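Chitosanase (Bacillus subtilis subsp. subtilis str. 168, PDB 7C6C) hydrolyses internal beta-1,4 linkages between D-glucosamine residues of partly acetylated chitosan, as a secreted glycoside hydrolase of family 46. Local coordinates at residues 205-213 and 230-238. Residues are numbered along the deposited sequence; the frame is centred on the assembly and turned at random.
Sequences RESVARVDV and HVRSNEYGN. With LMR ((2S)-2-hydroxybutanedioic acid), chain B.
The Tyr236 ring meets 205-213 mainly along its edge. Arg210 N lies in the ring plane, 3.2 Å from Tyr236 OH, and Val213 CG2 also sits near that plane, beside CD2. Ala209 CB approaches obliquely, 3.6 Å from Tyr236 CE2. Over one face is Glu235 CG, from the preceding residue, offset toward the rim. The ring ends at the residues leading into the helix, with Ser207 O 3.3 Å from Tyr236 OH. The carboxylates of Glu206 and Glu235 are turned 77° apart, with their OE2 atoms 3.5 Å from each other. Both residues are exposed, so solvent probably screens the like charges, though one of the acids may carry a proton.

Ala209 also packs its CB on Glu235 CB. Further along, Val213 and Val231 cross at about a right angle, with their CG1 atoms 3.9 Å apart. Ser233 CB lies against Val213 CG2.

With chi1 at 168°, Ser233 points OG, opposite its own N, at residues 234-236. There OG accepts a nearly straight hydrogen bond from Tyr236 N, three residues on, which makes an ST motif. Ser233 OG donates to O4B of the bound (2S)-2-hydroxybutanedioic acid at 2.6 Å. Glu235 N binds O4A of the same carboxylate, and Asn234 N binds O1A of the other. The acid thus lies between the start of the helix and the hairpin turn, with Asp212 OD2 near its C3.

The contact sets the turn of the two-stranded antiparallel hairpin 229-233/237-241 against the start of helix 209-219. Helix 5-20 packs beside both, with Phe18 touching Val213 and Tyr236. Arg210 sends its guanidinium away to salt bridges with Asp142 and Glu19, the predicted proton donor. Helix 177-193 packs against Ser207 and Val208.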
ATOM      1  N   ARG A 205       2.052  -6.353 -12.945  1.00 15.89           N
ATOM      2  CA  ARG A 205       3.005  -6.114 -14.022  1.00 17.59           C
ATOM      3  C   ARG A 205       2.916  -4.657 -14.481  1.00 18.57           C
ATOM      4  O   ARG A 205       3.917  -4.056 -14.842  1.00 19.52           O
ATOM      5  CB  ARG A 205       2.781  -7.093 -15.184  1.00 19.90           C
ATOM      6  CG  ARG A 205       3.461  -8.436 -14.958  1.00 22.54           C
ATOM      7  CD  ARG A 205       3.056  -9.519 -15.957  1.00 26.59           C
ATOM      8  NE  ARG A 205       3.561 -10.821 -15.520  1.00 30.55           N
ATOM      9  CZ  ARG A 205       3.017 -11.999 -15.820  1.00 33.87           C
ATOM     10  NH1 ARG A 205       3.563 -13.112 -15.356  1.00 35.29           N
ATOM     11  NH2 ARG A 205       1.942 -12.076 -16.590  1.00 35.24           N
ATOM     12  N   GLU A 206       1.714  -4.091 -14.445  1.00 19.31           N
ATOM     13  CA  GLU A 206       1.508  -2.703 -14.828  1.00 20.85           C
ATOM     14  C   GLU A 206       1.944  -1.719 -13.753  1.00 18.45           C
ATOM     15  O   GLU A 206       1.894  -0.510 -13.996  1.00 19.41           O
ATOM     16  CB  GLU A 206       0.036  -2.466 -15.184  1.00 26.36           C
ATOM     17  CG  GLU A 206      -0.264  -2.601 -16.667  1.00 31.39           C
ATOM     18  CD  GLU A 206       0.499  -1.590 -17.506  1.00 35.53           C
ATOM     19  OE1 GLU A 206       1.488  -1.984 -18.159  1.00 37.12           O
ATOM     20  OE2 GLU A 206       0.114  -0.399 -17.508  1.00 37.37           O
ATOM     21  N   SER A 207       2.368  -2.203 -12.585  1.00 15.74           N
ATOM     22  CA  SER A 207       2.731  -1.357 -11.457  1.00 14.81           C
ATOM     23  C   SER A 207       4.233  -1.278 -11.229  1.00 14.19           C
ATOM     24  O   SER A 207       4.662  -0.571 -10.311  1.00 14.05           O
ATOM     25  CB  SER A 207       2.064  -1.871 -10.178  1.00 15.15           C
ATOM     26  OG  SER A 207       2.762  -2.990  -9.663  1.00 15.98           O
ATOM     27  N   VAL A 208       5.044  -1.976 -12.031  1.00 15.01           N
ATOM     28  CA  VAL A 208       6.474  -2.065 -11.755  1.00 15.72           C
ATOM     29  C   VAL A 208       7.158  -0.710 -11.791  1.00 14.92           C
ATOM     30  O   VAL A 208       8.226  -0.550 -11.195  1.00 15.40           O
ATOM     31  CB  VAL A 208       7.186  -3.070 -12.693  1.00 17.32           C
ATOM     32  CG1 VAL A 208       6.657  -4.469 -12.465  1.00 19.59           C
ATOM     33  CG2 VAL A 208       7.031  -2.649 -14.154  1.00 17.64           C
ATOM     34  N   ALA A 209       6.572   0.276 -12.475  1.00 14.25           N
ATOM     35  CA  ALA A 209       7.204   1.589 -12.548  1.00 14.64           C
ATOM     36  C   ALA A 209       7.431   2.194 -11.168  1.00 13.15           C
ATOM     37  O   ALA A 209       8.342   3.009 -11.004  1.00 13.93           O
ATOM     38  CB  ALA A 209       6.386   2.540 -13.422  1.00 16.53           C
ATOM     39  N   ARG A 210       6.622   1.825 -10.168  1.00 12.16           N
ATOM     40  CA  ARG A 210       6.832   2.388  -8.835  1.00 11.44           C
ATOM     41  C   ARG A 210       8.197   2.013  -8.282  1.00 11.62           C
ATOM     42  O   ARG A 210       8.810   2.803  -7.553  1.00 12.03           O
ATOM     43  CB  ARG A 210       5.695   1.996  -7.884  1.00 11.10           C
ATOM     44  CG  ARG A 210       5.663   0.537  -7.454  1.00 11.96           C
ATOM     45  CD  ARG A 210       4.240   0.092  -7.163  1.00 11.79           C
ATOM     46  NE  ARG A 210       3.702   0.674  -5.935  1.00 11.65           N
ATOM     47  CZ  ARG A 210       2.408   0.650  -5.625  1.00 11.44           C
ATOM     48  NH1 ARG A 210       1.540   0.127  -6.481  1.00 13.10           N
ATOM     49  NH2 ARG A 210       1.978   1.149  -4.476  1.00 11.70           N
ATOM     50  N   VAL A 211       8.700   0.827  -8.636  1.00 12.23           N
ATOM     51  CA  VAL A 211      10.040   0.436  -8.207  1.00 13.22           C
ATOM     52  C   VAL A 211      11.080   1.394  -8.776  1.00 12.60           C
ATOM     53  O   VAL A 211      11.997   1.832  -8.068  1.00 13.22           O
ATOM     54  CB  VAL A 211      10.330  -1.028  -8.587  1.00 15.00           C
ATOM     55  CG1 VAL A 211      11.789  -1.357  -8.309  1.00 16.21           C
ATOM     56  CG2 VAL A 211       9.417  -1.964  -7.815  1.00 16.51           C
ATOM     57  N   ASP A 212      10.944   1.759 -10.056  1.00 12.84           N
ATOM     58  CA  ASP A 212      11.912   2.669 -10.659  1.00 14.03           C
ATOM     59  C   ASP A 212      11.783   4.085 -10.112  1.00 12.55           C
ATOM     60  O   ASP A 212      12.795   4.780  -9.973  1.00 13.21           O
ATOM     61  CB  ASP A 212      11.796   2.660 -12.182  1.00 17.13           C
ATOM     62  CG  ASP A 212      13.011   3.270 -12.853  1.00 20.26           C
ATOM     63  OD1 ASP A 212      14.135   2.760 -12.636  1.00 21.73           O
ATOM     64  OD2 ASP A 212      12.850   4.262 -13.589  1.00 22.68           O
ATOM     65  N   VAL A 213      10.569   4.539  -9.794  1.00 11.53           N
ATOM     66  CA  VAL A 213      10.425   5.860  -9.183  1.00 11.64           C
ATOM     67  C   VAL A 213      11.171   5.905  -7.856  1.00 10.53           C
ATOM     68  O   VAL A 213      11.897   6.863  -7.556  1.00 10.68           O
ATOM     69  CB  VAL A 213       8.938   6.231  -9.024  1.00 12.24           C
ATOM     70  CG1 VAL A 213       8.796   7.507  -8.208  1.00 12.41           C
ATOM     71  CG2 VAL A 213       8.283   6.394 -10.382  1.00 13.49           C
ATOM     72  N   HIS A 230      10.899  15.595  -7.314  1.00  9.76           N
ATOM     73  CA  HIS A 230      10.282  15.532  -8.633  1.00  9.57           C
ATOM     74  C   HIS A 230      10.242  14.093  -9.108  1.00 10.03           C
ATOM     75  O   HIS A 230      11.271  13.416  -9.145  1.00 11.24           O
ATOM     76  CB  HIS A 230      10.997  16.430  -9.637  1.00 10.65           C
ATOM     77  CG  HIS A 230      10.900  17.873  -9.280  1.00 10.44           C
ATOM     78  ND1 HIS A 230      11.880  18.530  -8.566  1.00 11.01           N
ATOM     79  CD2 HIS A 230       9.910  18.773  -9.480  1.00 12.40           C
ATOM     80  CE1 HIS A 230      11.514  19.785  -8.377  1.00 11.83           C
ATOM     81  NE2 HIS A 230      10.322  19.956  -8.919  1.00 12.53           N
ATOM     82  N   VAL A 231       9.051  13.638  -9.456  1.00 10.42           N
ATOM     83  CA  VAL A 231       8.841  12.329 -10.048  1.00 10.94           C
ATOM     84  C   VAL A 231       8.705  12.527 -11.548  1.00 11.39           C
ATOM     85  O   VAL A 231       7.922  13.373 -11.998  1.00 11.99           O
ATOM     86  CB  VAL A 231       7.579  11.673  -9.466  1.00 11.43           C
ATOM     87  CG1 VAL A 231       7.239  10.402 -10.227  1.00 13.09           C
ATOM     88  CG2 VAL A 231       7.779  11.399  -7.986  1.00 12.85           C
ATOM     89  N   ARG A 232       9.472  11.768 -12.325  1.00 12.88           N
ATOM     90  CA  ARG A 232       9.382  11.813 -13.786  1.00 14.44           C
ATOM     91  C   ARG A 232       9.304  10.371 -14.267  1.00 14.25           C
ATOM     92  O   ARG A 232      10.302   9.644 -14.271  1.00 16.06           O
ATOM     93  CB  ARG A 232      10.538  12.584 -14.425  1.00 16.97           C
ATOM     94  CG  ARG A 232      10.381  14.096 -14.236  1.00 17.29           C
ATOM     95  CD  ARG A 232      11.354  14.968 -15.085  1.00 15.63           C
ATOM     96  NE  ARG A 232      11.491  16.297 -14.474  1.00 12.93           N
ATOM     97  CZ  ARG A 232      12.230  16.506 -13.390  1.00 12.07           C
ATOM     98  NH1 ARG A 232      12.940  15.510 -12.885  1.00 11.36           N
ATOM     99  NH2 ARG A 232      12.250  17.687 -12.803  1.00 13.45           N
ATOM    100  N   SER A 233       8.102   9.949 -14.642  1.00 14.03           N
ATOM    101  CA  SER A 233       7.826   8.552 -14.925  1.00 15.38           C
ATOM    102  C   SER A 233       7.087   8.446 -16.244  1.00 17.18           C
ATOM    103  O   SER A 233       6.080   9.129 -16.450  1.00 17.55           O
ATOM    104  CB  SER A 233       6.957   7.983 -13.806  1.00 14.81           C
ATOM    105  OG  SER A 233       6.434   6.721 -14.158  1.00 15.04           O
ATOM    106  N   ASN A 234       7.584   7.590 -17.139  1.00 18.69           N
ATOM    107  CA  ASN A 234       6.846   7.329 -18.370  1.00 21.04           C
ATOM    108  C   ASN A 234       5.463   6.770 -18.065  1.00 20.85           C
ATOM    109  O   ASN A 234       4.482   7.120 -18.731  1.00 23.01           O
ATOM    110  CB  ASN A 234       7.625   6.368 -19.268  1.00 23.30           C
ATOM    111  CG  ASN A 234       8.896   6.983 -19.822  1.00 26.43           C
ATOM    112  OD1 ASN A 234       9.027   8.205 -19.904  1.00 28.08           O
ATOM    113  ND2 ASN A 234       9.841   6.133 -20.218  1.00 27.72           N
ATOM    114  N   GLU A 235       5.361   5.920 -17.040  1.00 19.57           N
ATOM    115  CA  GLU A 235       4.087   5.289 -16.711  1.00 19.76           C
ATOM    116  C   GLU A 235       3.133   6.269 -16.039  1.00 19.57           C
ATOM    117  O   GLU A 235       1.966   6.379 -16.434  1.00 20.96           O
ATOM    118  CB  GLU A 235       4.332   4.084 -15.805  1.00 20.88           C
ATOM    119  CG  GLU A 235       3.062   3.431 -15.272  1.00 23.38           C
ATOM    120  CD  GLU A 235       2.221   2.808 -16.372  1.00 26.73           C
ATOM    121  OE1 GLU A 235       2.799   2.384 -17.392  1.00 27.77           O
ATOM    122  OE2 GLU A 235       0.983   2.744 -16.219  1.00 28.92           O
ATOM    123  N   TYR A 236       3.602   6.982 -15.010  1.00 17.19           N
ATOM    124  CA  TYR A 236       2.705   7.783 -14.181  1.00 16.60           C
ATOM    125  C   TYR A 236       2.606   9.234 -14.617  1.00 17.60           C
ATOM    126  O   TYR A 236       1.594   9.881 -14.332  1.00 18.34           O
ATOM    127  CB  TYR A 236       3.142   7.757 -12.710  1.00 15.70           C
ATOM    128  CG  TYR A 236       3.235   6.371 -12.114  1.00 14.07           C
ATOM    129  CD1 TYR A 236       2.111   5.557 -12.008  1.00 14.00           C
ATOM    130  CD2 TYR A 236       4.448   5.874 -11.670  1.00 13.95           C
ATOM    131  CE1 TYR A 236       2.199   4.280 -11.465  1.00 13.66           C
ATOM    132  CE2 TYR A 236       4.548   4.610 -11.128  1.00 13.80           C
ATOM    133  CZ  TYR A 236       3.423   3.817 -11.030  1.00 13.77           C
ATOM    134  OH  TYR A 236       3.562   2.563 -10.493  1.00 14.30           O
ATOM    135  N   GLY A 237       3.629   9.766 -15.272  1.00 16.96           N
ATOM    136  CA  GLY A 237       3.705  11.182 -15.556  1.00 17.36           C
ATOM    137  C   GLY A 237       4.673  11.895 -14.633  1.00 15.45           C
ATOM    138  O   GLY A 237       5.524  11.292 -13.971  1.00 15.46           O
ATOM    139  N   ASN A 238       4.525  13.215 -14.588  1.00 14.86           N
ATOM    140  CA  ASN A 238       5.431  14.089 -13.857  1.00 13.98           C
ATOM    141  C   ASN A 238       4.703  14.742 -12.698  1.00 13.16           C
ATOM    142  O   ASN A 238       3.592  15.256 -12.870  1.00 14.65           O
ATOM    143  CB  ASN A 238       5.954  15.181 -14.777  1.00 17.11           C
ATOM    144  CG  ASN A 238       6.532  14.621 -16.030  1.00 21.03           C
ATOM    145  OD1 ASN A 238       7.377  13.728 -15.972  1.00 22.38           O
ATOM    146  ND2 ASN A 238       6.061  15.101 -17.178  1.00 22.95           N
TER
HETATM  147  C1  LMR B 301      11.062   5.828 -16.918  1.00 33.89           C
HETATM  148  O1A LMR B 301      10.255   6.769 -16.771  1.00 32.20           O
HETATM  149  O1B LMR B 301      12.295   6.003 -17.005  1.00 34.66           O
HETATM  150  C2  LMR B 301      10.539   4.424 -17.005  1.00 33.46           C
HETATM  151  O2  LMR B 301      11.609   3.564 -17.414  1.00 34.59           O
HETATM  152  C3  LMR B 301      10.005   3.957 -15.651  1.00 31.44           C
HETATM  153  C4  LMR B 301       8.688   4.626 -15.317  1.00 29.41           C
HETATM  154  O4A LMR B 301       7.741   4.519 -16.129  1.00 28.29           O
HETATM  155  O4B LMR B 301       8.586   5.256 -14.238  1.00 28.95           O